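Local atomic coordinates of type III effector HopU1 (Pseudomonas syringae pv. tomato, PDB entry 3U0J), a protein that probably transfers ADP-ribose from NAD+ to arginine side chains of target proteins, and acts as a secreted bacterial effector against plant immunity. Residues A[37-42]-A[151-156]; A[67-72]-A[91-96]; A[168-173]-A[198-203]; A[218-223]-A[263-268]. All blocks are in the same frame, centred on the assembly; numbering follows the deposited sequence.

Interaction 1 of 4, residues A[37-42]-A[151-156]; sequences HYSTGQ and LSSALN
Running in extended form past the side of helix 145-162, the chain at residues 37-39 brings the CA of Y38 within 4.6 Å of the CA of S153. Two side chains of the helix grip this backbone on either side of Y38, at H37 O and at S39 N. N156 gives its ND2 to the carbonyl O of H37, 2.8 Å away, in a nearly straight bond (172° at the hydrogen) that lies in the plane of the amide. The same ND2 also reaches E134, which takes the backbone N of H37 as well, so one carboxylate ties both partners together. One turn earlier, S153 holds OG anti to its own N (chi1 -179°), turned toward the passing chain, where it accepts the backbone N of S39 at 2.8 Å. E91 from helix 89-99 bonds the hydroxyls of S39 and S153. CE1 of Y38 rests 3.8 Å from CB of N156. The tyrosine OH goes on to D160, and the H37 ring sets an edge near S153 N. Beyond S39, T40 is the N-cap of helix 41-52, its OG1 taking D43 N; the contact ties the extended chain before that helix to helix 145-162 in the helical part of the molecule.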
loop_
_atom_site.group_PDB
_atom_site.type_symbol
_atom_site.label_atom_id
_atom_site.label_comp_id
_atom_site.label_asym_id
_atom_site.label_seq_id
_atom_site.Cartn_x
_atom_site.Cartn_y
_atom_site.Cartn_z
ATOM N N HIS A 37 -10.276 -10.480 -6.310
ATOM C CA HIS A 37 -10.083 -11.458 -5.262
ATOM C C HIS A 37 -10.780 -11.054 -3.964
ATOM O O HIS A 37 -10.612 -9.932 -3.494
ATOM C CB HIS A 37 -8.595 -11.694 -5.010
ATOM C CG HIS A 37 -8.324 -12.484 -3.769
ATOM N ND1 HIS A 37 -8.519 -13.847 -3.699
ATOM C CD2 HIS A 37 -7.921 -12.097 -2.535
ATOM C CE1 HIS A 37 -8.221 -14.271 -2.484
ATOM N NE2 HIS A 37 -7.856 -13.230 -1.755
ATOM N N TYR A 38 -11.569 -11.978 -3.413
ATOM C CA TYR A 38 -12.117 -11.869 -2.052
ATOM C C TYR A 38 -11.721 -13.071 -1.207
ATOM O O TYR A 38 -11.775 -14.209 -1.659
ATOM C CB TYR A 38 -13.641 -11.736 -2.058
ATOM C CG TYR A 38 -14.109 -10.503 -2.767
ATOM C CD1 TYR A 38 -14.383 -9.337 -2.066
ATOM C CD2 TYR A 38 -14.255 -10.491 -4.151
ATOM C CE1 TYR A 38 -14.798 -8.196 -2.723
ATOM C CE2 TYR A 38 -14.671 -9.362 -4.814
ATOM C CZ TYR A 38 -14.943 -8.213 -4.099
ATOM O OH TYR A 38 -15.361 -7.075 -4.766
ATOM N N SER A 39 -11.345 -12.810 0.035
ATOM C CA SER A 39 -10.861 -13.853 0.919
ATOM C C SER A 39 -11.926 -14.889 1.222
ATOM O O SER A 39 -13.126 -14.597 1.219
ATOM C CB SER A 39 -10.373 -13.239 2.223
ATOM O OG SER A 39 -11.390 -12.452 2.792
ATOM N N THR A 40 -11.460 -16.103 1.486
ATOM C CA THR A 40 -12.304 -17.199 1.940
ATOM C C THR A 40 -11.935 -17.502 3.370
ATOM O O THR A 40 -10.965 -16.944 3.909
ATOM C CB THR A 40 -12.016 -18.463 1.143
ATOM O OG1 THR A 40 -10.680 -18.920 1.443
ATOM C CG2 THR A 40 -12.120 -18.172 -0.344
ATOM N N GLY A 41 -12.689 -18.405 3.988
ATOM C CA GLY A 41 -12.383 -18.828 5.342
ATOM C C GLY A 41 -10.992 -19.437 5.469
ATOM O O GLY A 41 -10.283 -19.178 6.441
ATOM N N GLN A 42 -10.595 -20.245 4.492
ATOM C CA GLN A 42 -9.286 -20.875 4.533
ATOM C C GLN A 42 -8.191 -19.807 4.440
ATOM O O GLN A 42 -7.200 -19.863 5.178
ATOM C CB GLN A 42 -9.146 -21.932 3.429
ATOM C CG GLN A 42 -7.794 -22.648 3.391
ATOM C CD GLN A 42 -7.518 -23.467 4.630
ATOM O OE1 GLN A 42 -6.501 -23.260 5.325
ATOM N NE2 GLN A 42 -8.429 -24.400 4.933
ATOM N N LEU A 151 -4.491 -8.640 1.831
ATOM C CA LEU A 151 -4.493 -7.195 1.581
ATOM C C LEU A 151 -5.343 -6.874 0.353
ATOM O O LEU A 151 -6.148 -5.934 0.364
ATOM C CB LEU A 151 -3.079 -6.664 1.374
ATOM C CG LEU A 151 -2.705 -5.326 2.025
ATOM C CD1 LEU A 151 -1.717 -4.566 1.173
ATOM C CD2 LEU A 151 -3.893 -4.456 2.329
ATOM N N SER A 152 -5.175 -7.658 -0.708
ATOM C CA SER A 152 -5.997 -7.464 -1.886
ATOM C C SER A 152 -7.477 -7.531 -1.518
ATOM O O SER A 152 -8.245 -6.644 -1.857
ATOM C CB SER A 152 -5.668 -8.496 -2.954
ATOM O OG SER A 152 -4.360 -8.318 -3.458
ATOM N N SER A 153 -7.870 -8.579 -0.807
ATOM C CA SER A 153 -9.263 -8.714 -0.398
ATOM C C SER A 153 -9.711 -7.496 0.399
ATOM O O SER A 153 -10.792 -6.971 0.172
ATOM C CB SER A 153 -9.482 -9.987 0.424
ATOM O OG SER A 153 -10.843 -10.131 0.802
ATOM N N ALA A 154 -8.871 -7.046 1.326
ATOM C CA ALA A 154 -9.233 -5.914 2.156
ATOM C C ALA A 154 -9.586 -4.731 1.281
ATOM O O ALA A 154 -10.654 -4.121 1.441
ATOM C CB ALA A 154 -8.116 -5.554 3.089
ATOM N N LEU A 155 -8.689 -4.398 0.359
ATOM C CA LEU A 155 -8.922 -3.240 -0.487
ATOM C C LEU A 155 -10.178 -3.455 -1.323
ATOM O O LEU A 155 -10.922 -2.522 -1.567
ATOM C CB LEU A 155 -7.720 -2.954 -1.374
ATOM C CG LEU A 155 -6.339 -2.926 -0.709
ATOM C CD1 LEU A 155 -5.275 -2.509 -1.716
ATOM C CD2 LEU A 155 -6.281 -2.027 0.524
ATOM N N ASN A 156 -10.431 -4.683 -1.752
ATOM C CA ASN A 156 -11.619 -4.940 -2.553
ATOM C C ASN A 156 -12.912 -4.713 -1.751
ATOM O O ASN A 156 -13.798 -3.985 -2.215
ATOM C CB ASN A 156 -11.582 -6.331 -3.215
ATOM C CG ASN A 156 -10.761 -6.356 -4.517
ATOM O OD1 ASN A 156 -10.616 -5.344 -5.182
ATOM N ND2 ASN A 156 -10.244 -7.527 -4.883
#

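Interaction 2 of 4, residues A[67-72]-A[91-96]; sequences DLMDKF and ECSAIY
L68 turns CG anti to its carbonyl carbon (chi1 -71°), while Y96 sends its ring off anti to its backbone N (chi1 -174°); together these rotations lay one leucine methyl over the phenol. CD2 of L68 stands above one face of the Y96 ring, 3.8 Å from its centroid, a CH-pi contact in which the two side chains meet at about a right angle. F72, just past the end of its helix, takes a similar first rotation to L68 and offers a ring face to the other helix. CB of C92 sits over that face, 3.5 Å from the centroid, and SG lies obliquely to the same ring, a cysteine sulfur-aromatic contact. On the opposite face the neighbouring K71 lays its CG, so the phenyl is sandwiched between two aliphatic carbons, and F77 meets it edge-to-face. This is helix-helix packing within the helical N-terminal part of the chain: the axes of 67-71 and 91-96 pass 9.2 Å apart at 122°, without hydrogen bonds between them. CE1 of F72 reaches CB of Y96 at 3.9 Å, again nearly at right angles, which joins the two aromatic contacts into one patch. Beside it, S93 meets CB of L68 with its OG at 3.5 Å, yet this hydroxyl is satisfied by P89 O within its own helix. M69 points its CB away, but the chain bends twice and returns its CE to the same serine.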
loop_
_atom_site.group_PDB
_atom_site.type_symbol
_atom_site.label_atom_id
_atom_site.label_comp_id
_atom_site.label_asym_id
_atom_site.label_seq_id
_atom_site.Cartn_x
_atom_site.Cartn_y
_atom_site.Cartn_z
ATOM N N ASP A 67 -3.268 -9.344 19.440
ATOM C CA ASP A 67 -3.626 -7.969 19.750
ATOM C C ASP A 67 -4.414 -7.303 18.612
ATOM O O ASP A 67 -5.352 -6.544 18.857
ATOM C CB ASP A 67 -2.379 -7.145 20.049
ATOM C CG ASP A 67 -1.608 -7.660 21.236
ATOM O OD1 ASP A 67 -2.244 -8.204 22.174
ATOM O OD2 ASP A 67 -0.361 -7.502 21.229
ATOM N N LEU A 68 -4.036 -7.562 17.369
ATOM C CA LEU A 68 -4.746 -6.927 16.264
ATOM C C LEU A 68 -6.119 -7.543 16.062
ATOM O O LEU A 68 -7.113 -6.824 15.883
ATOM C CB LEU A 68 -3.947 -7.014 14.974
ATOM C CG LEU A 68 -2.718 -6.119 14.997
ATOM C CD1 LEU A 68 -1.925 -6.339 13.730
ATOM C CD2 LEU A 68 -3.120 -4.656 15.178
ATOM N N MET A 69 -6.160 -8.875 16.098
ATOM C CA MET A 69 -7.389 -9.638 15.907
ATOM C C MET A 69 -8.386 -9.157 16.937
ATOM O O MET A 69 -9.605 -9.241 16.760
ATOM C CB MET A 69 -7.124 -11.130 16.072
ATOM C CG MET A 69 -6.470 -11.774 14.850
ATOM S SD MET A 69 -7.634 -12.178 13.565
ATOM C CE MET A 69 -7.371 -10.826 12.525
ATOM N N ASP A 70 -7.858 -8.606 18.011
ATOM C CA ASP A 70 -8.710 -8.173 19.078
ATOM C C ASP A 70 -9.213 -6.747 18.823
ATOM O O ASP A 70 -10.405 -6.475 18.878
ATOM C CB ASP A 70 -7.965 -8.281 20.388
ATOM C CG ASP A 70 -8.878 -8.161 21.551
ATOM O OD1 ASP A 70 -9.812 -9.003 21.623
ATOM O OD2 ASP A 70 -8.682 -7.224 22.368
ATOM N N LYS A 71 -8.309 -5.835 18.514
ATOM C CA LYS A 71 -8.735 -4.469 18.312
ATOM C C LYS A 71 -9.654 -4.397 17.091
ATOM O O LYS A 71 -10.573 -3.578 17.047
ATOM C CB LYS A 71 -7.532 -3.516 18.207
ATOM C CG LYS A 71 -7.232 -2.929 16.837
ATOM C CD LYS A 71 -6.267 -1.758 16.963
ATOM C CE LYS A 71 -6.453 -0.729 15.854
ATOM N NZ LYS A 71 -6.599 0.663 16.403
ATOM N N PHE A 72 -9.436 -5.278 16.118
ATOM C CA PHE A 72 -10.212 -5.219 14.882
ATOM C C PHE A 72 -11.458 -6.109 14.856
ATOM O O PHE A 72 -12.162 -6.175 13.850
ATOM C CB PHE A 72 -9.315 -5.446 13.662
ATOM C CG PHE A 72 -8.435 -4.259 13.337
ATOM C CD1 PHE A 72 -7.044 -4.394 13.256
ATOM C CD2 PHE A 72 -8.990 -3.004 13.145
ATOM C CE1 PHE A 72 -6.232 -3.313 12.974
ATOM C CE2 PHE A 72 -8.182 -1.924 12.860
ATOM C CZ PHE A 72 -6.792 -2.080 12.774
ATOM N N GLU A 91 -8.484 -8.839 7.606
ATOM C CA GLU A 91 -8.229 -7.854 6.563
ATOM C C GLU A 91 -7.766 -6.535 7.159
ATOM O O GLU A 91 -6.796 -5.923 6.692
ATOM C CB GLU A 91 -9.459 -7.673 5.676
ATOM C CG GLU A 91 -9.587 -8.770 4.646
ATOM C CD GLU A 91 -11.018 -9.120 4.286
ATOM O OE1 GLU A 91 -11.951 -8.635 4.967
ATOM O OE2 GLU A 91 -11.212 -9.876 3.307
ATOM N N CYS A 92 -8.439 -6.097 8.210
ATOM C CA CYS A 92 -7.965 -4.903 8.905
ATOM C C CYS A 92 -6.507 -5.080 9.291
ATOM O O CYS A 92 -5.688 -4.203 9.047
ATOM C CB CYS A 92 -8.812 -4.617 10.138
ATOM S SG CYS A 92 -10.482 -4.167 9.705
ATOM N N SER A 93 -6.196 -6.237 9.874
ATOM C CA SER A 93 -4.842 -6.550 10.335
ATOM C C SER A 93 -3.819 -6.515 9.198
ATOM O O SER A 93 -2.694 -6.046 9.376
ATOM C CB SER A 93 -4.809 -7.919 11.032
ATOM O OG SER A 93 -5.715 -7.958 12.117
ATOM N N ALA A 94 -4.206 -7.026 8.034
ATOM C CA ALA A 94 -3.316 -7.022 6.897
ATOM C C ALA A 94 -3.041 -5.566 6.506
ATOM O O ALA A 94 -1.897 -5.192 6.253
ATOM C CB ALA A 94 -3.908 -7.792 5.766
ATOM N N ILE A 95 -4.067 -4.722 6.483
ATOM C CA ILE A 95 -3.806 -3.324 6.158
ATOM C C ILE A 95 -2.886 -2.710 7.212
ATOM O O ILE A 95 -1.868 -2.100 6.888
ATOM C CB ILE A 95 -5.073 -2.498 6.123
ATOM C CG1 ILE A 95 -5.934 -2.868 4.928
ATOM C CG2 ILE A 95 -4.725 -1.029 6.091
ATOM C CD1 ILE A 95 -7.319 -2.289 5.043
ATOM N N TYR A 96 -3.254 -2.873 8.476
ATOM C CA TYR A 96 -2.451 -2.346 9.574
ATOM C C TYR A 96 -0.990 -2.769 9.432
ATOM O O TYR A 96 -0.099 -1.924 9.405
ATOM C CB TYR A 96 -3.005 -2.815 10.922
ATOM C CG TYR A 96 -2.317 -2.208 12.129
ATOM C CD1 TYR A 96 -1.134 -2.740 12.619
ATOM C CD2 TYR A 96 -2.868 -1.119 12.794
ATOM C CE1 TYR A 96 -0.503 -2.193 13.737
ATOM C CE2 TYR A 96 -2.257 -0.567 13.907
ATOM C CZ TYR A 96 -1.075 -1.099 14.379
ATOM O OH TYR A 96 -0.452 -0.541 15.488
#

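Interaction 3 of 4, residues A[168-173]-A[198-203]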
loop_
_atom_site.group_PDB
_atom_site.type_symbol
_atom_site.label_atom_id
_atom_site.label_comp_id
_atom_site.label_asym_id
_atom_site.label_seq_id
_atom_site.Cartn_x
_atom_site.Cartn_y
_atom_site.Cartn_z
ATOM N N VAL A 168 -4.898 12.590 -4.965
ATOM C CA VAL A 168 -4.035 12.191 -3.875
ATOM C C VAL A 168 -2.634 12.492 -4.340
ATOM O O VAL A 168 -2.437 12.820 -5.517
ATOM C CB VAL A 168 -4.119 10.701 -3.601
ATOM C CG1 VAL A 168 -5.493 10.336 -3.093
ATOM C CG2 VAL A 168 -3.780 9.914 -4.858
ATOM N N TYR A 169 -1.670 12.364 -3.424
ATOM C CA TYR A 169 -0.295 12.771 -3.667
ATOM C C TYR A 169 0.689 11.704 -3.200
ATOM O O TYR A 169 0.370 10.891 -2.335
ATOM C CB TYR A 169 0.003 14.093 -2.957
ATOM C CG TYR A 169 -0.932 15.225 -3.341
ATOM C CD1 TYR A 169 -0.653 16.062 -4.427
ATOM C CD2 TYR A 169 -2.097 15.458 -2.615
ATOM C CE1 TYR A 169 -1.512 17.079 -4.777
ATOM C CE2 TYR A 169 -2.960 16.481 -2.954
ATOM C CZ TYR A 169 -2.668 17.284 -4.033
ATOM O OH TYR A 169 -3.545 18.296 -4.339
ATOM N N ARG A 170 1.886 11.730 -3.789
ATOM C CA ARG A 170 2.973 10.800 -3.504
ATOM C C ARG A 170 4.245 11.599 -3.541
ATOM O O ARG A 170 4.433 12.416 -4.439
ATOM C CB ARG A 170 3.118 9.778 -4.623
ATOM C CG ARG A 170 2.466 8.463 -4.393
ATOM C CD ARG A 170 3.392 7.505 -3.693
ATOM N NE ARG A 170 4.265 6.767 -4.600
ATOM C CZ ARG A 170 5.137 5.853 -4.175
ATOM N NH1 ARG A 170 5.222 5.581 -2.856
ATOM N NH2 ARG A 170 5.919 5.224 -5.061
ATOM N N GLY A 171 5.138 11.338 -2.600
ATOM C CA GLY A 171 6.445 11.950 -2.633
ATOM C C GLY A 171 7.477 10.860 -2.744
ATOM O O GLY A 171 7.425 9.885 -1.999
ATOM N N ILE A 172 8.410 11.034 -3.670
ATOM C CA ILE A 172 9.485 10.087 -3.925
ATOM C C ILE A 172 10.809 10.850 -3.866
ATOM O O ILE A 172 10.842 12.047 -4.153
ATOM C CB ILE A 172 9.281 9.427 -5.327
ATOM C CG1 ILE A 172 8.237 8.332 -5.234
ATOM C CG2 ILE A 172 10.544 8.809 -5.872
ATOM C CD1 ILE A 172 8.457 7.439 -4.021
ATOM N N ARG A 173 11.890 10.176 -3.485
ATOM C CA ARG A 173 13.244 10.739 -3.570
ATOM C C ARG A 173 14.089 9.934 -4.583
ATOM O O ARG A 173 14.255 8.718 -4.443
ATOM C CB ARG A 173 13.911 10.722 -2.195
ATOM C CG ARG A 173 15.274 11.379 -2.153
ATOM C CD ARG A 173 15.918 11.187 -0.788
ATOM N NE ARG A 173 17.299 11.645 -0.785
ATOM C CZ ARG A 173 17.676 12.879 -0.472
ATOM N NH1 ARG A 173 16.766 13.783 -0.119
ATOM N NH2 ARG A 173 18.967 13.207 -0.514
ATOM N N MET A 198 0.335 0.611 -4.368
ATOM C CA MET A 198 0.700 2.022 -4.252
ATOM C C MET A 198 0.056 2.702 -3.058
ATOM O O MET A 198 -1.129 2.502 -2.748
ATOM C CB MET A 198 0.395 2.824 -5.506
ATOM C CG MET A 198 1.270 4.078 -5.582
ATOM S SD MET A 198 0.831 5.220 -6.888
ATOM C CE MET A 198 1.441 4.357 -8.316
ATOM N N SER A 199 0.855 3.505 -2.377
ATOM C CA SER A 199 0.400 4.183 -1.182
ATOM C C SER A 199 0.451 5.662 -1.453
ATOM O O SER A 199 1.448 6.174 -1.957
ATOM C CB SER A 199 1.307 3.835 -0.010
ATOM O OG SER A 199 0.976 4.616 1.116
ATOM N N THR A 200 -0.623 6.357 -1.130
ATOM C CA THR A 200 -0.728 7.764 -1.486
ATOM C C THR A 200 -1.389 8.521 -0.344
ATOM O O THR A 200 -1.948 7.906 0.563
ATOM C CB THR A 200 -1.567 7.943 -2.776
ATOM O OG1 THR A 200 -2.957 7.694 -2.494
ATOM C CG2 THR A 200 -1.082 6.992 -3.887
ATOM N N THR A 201 -1.338 9.846 -0.375
ATOM C CA THR A 201 -1.973 10.605 0.696
ATOM C C THR A 201 -2.860 11.710 0.149
ATOM O O THR A 201 -2.541 12.318 -0.859
ATOM C CB THR A 201 -0.942 11.200 1.662
ATOM O OG1 THR A 201 -1.623 11.920 2.688
ATOM C CG2 THR A 201 -0.063 12.150 0.935
ATOM N N ARG A 202 -3.983 11.955 0.813
ATOM C CA ARG A 202 -4.855 13.063 0.437
ATOM C C ARG A 202 -4.245 14.442 0.734
ATOM O O ARG A 202 -4.613 15.444 0.119
ATOM C CB ARG A 202 -6.184 12.944 1.159
ATOM C CG ARG A 202 -7.193 12.088 0.450
ATOM C CD ARG A 202 -8.476 12.015 1.269
ATOM N NE ARG A 202 -8.331 11.041 2.341
ATOM C CZ ARG A 202 -9.346 10.374 2.881
ATOM N NH1 ARG A 202 -10.587 10.597 2.446
ATOM N NH2 ARG A 202 -9.116 9.481 3.846
ATOM N N ILE A 203 -3.312 14.482 1.676
ATOM C CA ILE A 203 -2.761 15.736 2.152
ATOM C C ILE A 203 -1.442 16.095 1.457
ATOM O O ILE A 203 -0.412 15.431 1.663
ATOM C CB ILE A 203 -2.532 15.666 3.668
ATOM C CG1 ILE A 203 -3.729 15.000 4.365
ATOM C CG2 ILE A 203 -2.262 17.045 4.227
ATOM C CD1 ILE A 203 -3.402 14.458 5.783
#
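R170 and the segment 198-200 meet where two sheets of the ADP-ribosyltransferase fold come together: strand 167-172 borders the five-stranded mixed sheet, strand 199-201 a smaller antiparallel one. In this family the two sheets frame the NAD+ cleft, and the sequence Y169-R170-G171 is consistent with the arginine element of the arginine-specific enzymes, while S199-T200-T201 probably corresponds to their Ser-Thr-Ser element, with threonine in the third place. From CB, which approaches nothing in 198-203 closely, the side chain of R170 turns across the other strand. CG lies 3.9 Å from the CG2 methyl of T200, the two side chains crossing at about a right angle. A bend at chi2 (-89°) brings CD against the carbonyl O of S199; a second at chi3 (-86°) carries NE to within 4.1 Å of CG of M198. At the tip the guanidinium has that CG over one face and CD1 of I172, from its own strand, over the opposite one. The backbones share a single antiparallel bridge, the hydrogen-bonded pair Y169-T201: Y169 N gives to T201 O at 2.7 Å and T201 N returns to Y169 O at 2.8 Å, and the axes of the two short strands lie at 116°. V168 sets CG2 3.3 Å from OG1 of T200, a hydroxyl whose polar partner is I242 O. Y169 brings a ring edge, CE2, to 3.6 Å from R202 O in the ring plane. Just beside it, OG1 of T201 closes an ST turn by accepting I203 N at 3.2 Å.

Interaction 4 of 4, residues A[218-223]-A[263-268]; sequences IAFQIS and HLFVLS
I218 to S223 and H263 to S268 pair residue for residue as parallel strands in the middle of the five-stranded mixed sheet of the ADP-ribosyltransferase fold. Five backbone bonds, beginning with A219 N to H263 O at 2.8 Å, hold them in register while they twist by 22°. The face bearing I218, F220, I222, H263, F265 and L267 is the bulkier, and much of it lies under helix 176-188. Here bumps lock diagonally. The CG2 branch of I218 fits against the edge of the F265 ring, 3.8 Å from CE2. One step on, L267 forks around CD1 of F220: its CD2 methyl comes to 3.5 Å, and its CD1 methyl lies in the plane of the phenyl at the edge. The F220 and F265 rings meet obliquely, planes 33° apart. I222 and L267 run side by side with CG1 of the isoleucine 4.0 Å from CB of the leucine, and F250 of strand 248-257 touches both. On the other face the relief is shallower. A219 offers a lone methyl, and into the low place between it and Q221 leans L264, whose CD1 stands 4.0 Å from CB of Q221. Q221 itself stretches out straight along V266, pointing the same way, and its NE2 comes to 4.1 Å from the valine's CG2. Farther along the ladder, S223 N reaches L267 O at 3.1 Å from above the carbonyl plane, 35° out of it.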
loop_
_atom_site.group_PDB
_atom_site.type_symbol
_atom_site.label_atom_id
_atom_site.label_comp_id
_atom_site.label_asym_id
_atom_site.label_seq_id
_atom_site.Cartn_x
_atom_site.Cartn_y
_atom_site.Cartn_z
ATOM N N ILE A 218 10.777 14.255 -6.057
ATOM C CA ILE A 218 9.804 13.893 -7.089
ATOM C C ILE A 218 8.386 13.843 -6.525
ATOM O O ILE A 218 8.099 13.059 -5.626
ATOM C CB ILE A 218 10.154 12.543 -7.708
ATOM C CG1 ILE A 218 11.563 12.616 -8.317
ATOM C CG2 ILE A 218 9.113 12.137 -8.735
ATOM C CD1 ILE A 218 12.136 11.259 -8.698
ATOM N N ALA A 219 7.502 14.693 -7.029
ATOM C CA ALA A 219 6.119 14.689 -6.556
ATOM C C ALA A 219 5.191 14.087 -7.591
ATOM O O ALA A 219 5.343 14.327 -8.788
ATOM C CB ALA A 219 5.655 16.099 -6.197
ATOM N N PHE A 220 4.221 13.315 -7.124
ATOM C CA PHE A 220 3.207 12.764 -8.001
ATOM C C PHE A 220 1.856 13.312 -7.609
ATOM O O PHE A 220 1.425 13.177 -6.462
ATOM C CB PHE A 220 3.176 11.246 -7.896
ATOM C CG PHE A 220 4.345 10.574 -8.530
ATOM C CD1 PHE A 220 4.322 10.231 -9.860
ATOM C CD2 PHE A 220 5.476 10.278 -7.795
ATOM C CE1 PHE A 220 5.412 9.599 -10.453
ATOM C CE2 PHE A 220 6.565 9.638 -8.392
ATOM C CZ PHE A 220 6.522 9.299 -9.722
ATOM N N GLN A 221 1.180 13.940 -8.561
ATOM C CA GLN A 221 -0.165 14.395 -8.311
ATOM C C GLN A 221 -1.075 13.496 -9.089
ATOM O O GLN A 221 -1.128 13.564 -10.313
ATOM C CB GLN A 221 -0.344 15.824 -8.762
ATOM C CG GLN A 221 -1.757 16.311 -8.594
ATOM C CD GLN A 221 -1.906 17.718 -9.088
ATOM O OE1 GLN A 221 -1.203 18.626 -8.628
ATOM N NE2 GLN A 221 -2.816 17.916 -10.037
ATOM N N ILE A 222 -1.778 12.636 -8.368
ATOM C CA ILE A 222 -2.533 11.549 -8.969
ATOM C C ILE A 222 -4.019 11.784 -8.788
ATOM O O ILE A 222 -4.484 12.097 -7.687
ATOM C CB ILE A 222 -2.171 10.243 -8.277
ATOM C CG1 ILE A 222 -0.655 10.140 -8.149
ATOM C CG2 ILE A 222 -2.764 9.072 -9.000
ATOM C CD1 ILE A 222 -0.196 8.908 -7.423
ATOM N N SER A 223 -4.770 11.665 -9.870
ATOM C CA SER A 223 -6.211 11.674 -9.744
ATOM C C SER A 223 -6.716 10.257 -9.995
ATOM O O SER A 223 -6.396 9.626 -11.012
ATOM C CB SER A 223 -6.854 12.684 -10.690
ATOM O OG SER A 223 -6.752 12.247 -12.025
ATOM N N HIS A 263 10.585 17.960 -9.197
ATOM C CA HIS A 263 9.762 17.730 -10.370
ATOM C C HIS A 263 8.373 17.259 -10.002
ATOM O O HIS A 263 8.167 16.624 -8.977
ATOM C CB HIS A 263 10.451 16.747 -11.302
ATOM C CG HIS A 263 11.861 17.127 -11.613
ATOM N ND1 HIS A 263 12.214 17.779 -12.776
ATOM C CD2 HIS A 263 13.000 16.989 -10.891
ATOM C CE1 HIS A 263 13.516 18.006 -12.765
ATOM N NE2 HIS A 263 14.017 17.541 -11.631
ATOM N N LEU A 264 7.414 17.594 -10.846
ATOM C CA LEU A 264 6.052 17.244 -10.581
ATOM C C LEU A 264 5.527 16.481 -11.768
ATOM O O LEU A 264 5.546 16.986 -12.887
ATOM C CB LEU A 264 5.221 18.510 -10.378
ATOM C CG LEU A 264 3.704 18.311 -10.481
ATOM C CD1 LEU A 264 3.180 17.530 -9.299
ATOM C CD2 LEU A 264 3.001 19.626 -10.557
ATOM N N PHE A 265 5.055 15.265 -11.534
ATOM C CA PHE A 265 4.351 14.524 -12.579
ATOM C C PHE A 265 2.893 14.386 -12.225
ATOM O O PHE A 265 2.545 13.961 -11.120
ATOM C CB PHE A 265 4.979 13.156 -12.809
ATOM C CG PHE A 265 6.420 13.234 -13.080
ATOM C CD1 PHE A 265 6.878 13.347 -14.374
ATOM C CD2 PHE A 265 7.326 13.260 -12.033
ATOM C CE1 PHE A 265 8.224 13.468 -14.632
ATOM C CE2 PHE A 265 8.673 13.366 -12.269
ATOM C CZ PHE A 265 9.130 13.473 -13.577
ATOM N N VAL A 266 2.037 14.777 -13.157
ATOM C CA VAL A 266 0.612 14.646 -12.943
ATOM C C VAL A 266 0.184 13.336 -13.540
ATOM O O VAL A 266 0.407 13.087 -14.718
ATOM C CB VAL A 266 -0.182 15.788 -13.579
ATOM C CG1 VAL A 266 -1.659 15.419 -13.624
ATOM C CG2 VAL A 266 0.049 17.081 -12.804
ATOM N N LEU A 267 -0.407 12.493 -12.700
ATOM C CA LEU A 267 -0.821 11.155 -13.093
ATOM C C LEU A 267 -2.336 11.014 -13.184
ATOM O O LEU A 267 -3.077 11.685 -12.478
ATOM C CB LEU A 267 -0.278 10.142 -12.098
ATOM C CG LEU A 267 1.031 9.471 -12.493
ATOM C CD1 LEU A 267 2.047 10.489 -12.924
ATOM C CD2 LEU A 267 1.549 8.627 -11.340
ATOM N N SER A 268 -2.789 10.123 -14.053
ATOM C CA SER A 268 -4.211 9.853 -14.188
ATOM C C SER A 268 -4.464 8.342 -14.211
ATOM O O SER A 268 -3.934 7.631 -15.069
ATOM C CB SER A 268 -4.738 10.496 -15.458
ATOM O OG SER A 268 -6.141 10.520 -15.453
#

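Interactions 1 and 2 belong to the helical part of the molecule, interactions 3 and 4 to the sheets on the opposite side of the chain's centre. The first two are buried and meet through E91, which lies in the helix of interaction 2 yet reaches into interaction 1, and through the packing of L151 on I95; one is a polar clamp on an extended chain, the other an apolar and aromatic helix crossing. Interactions 3 and 4, only partly buried and with centres about 9 Å apart, share a sheet: V168 and I172 bond to I222 and I218. Regular parallel pairing inside the sheet contrasts with the single bridge by which its border strand meets a second sheet.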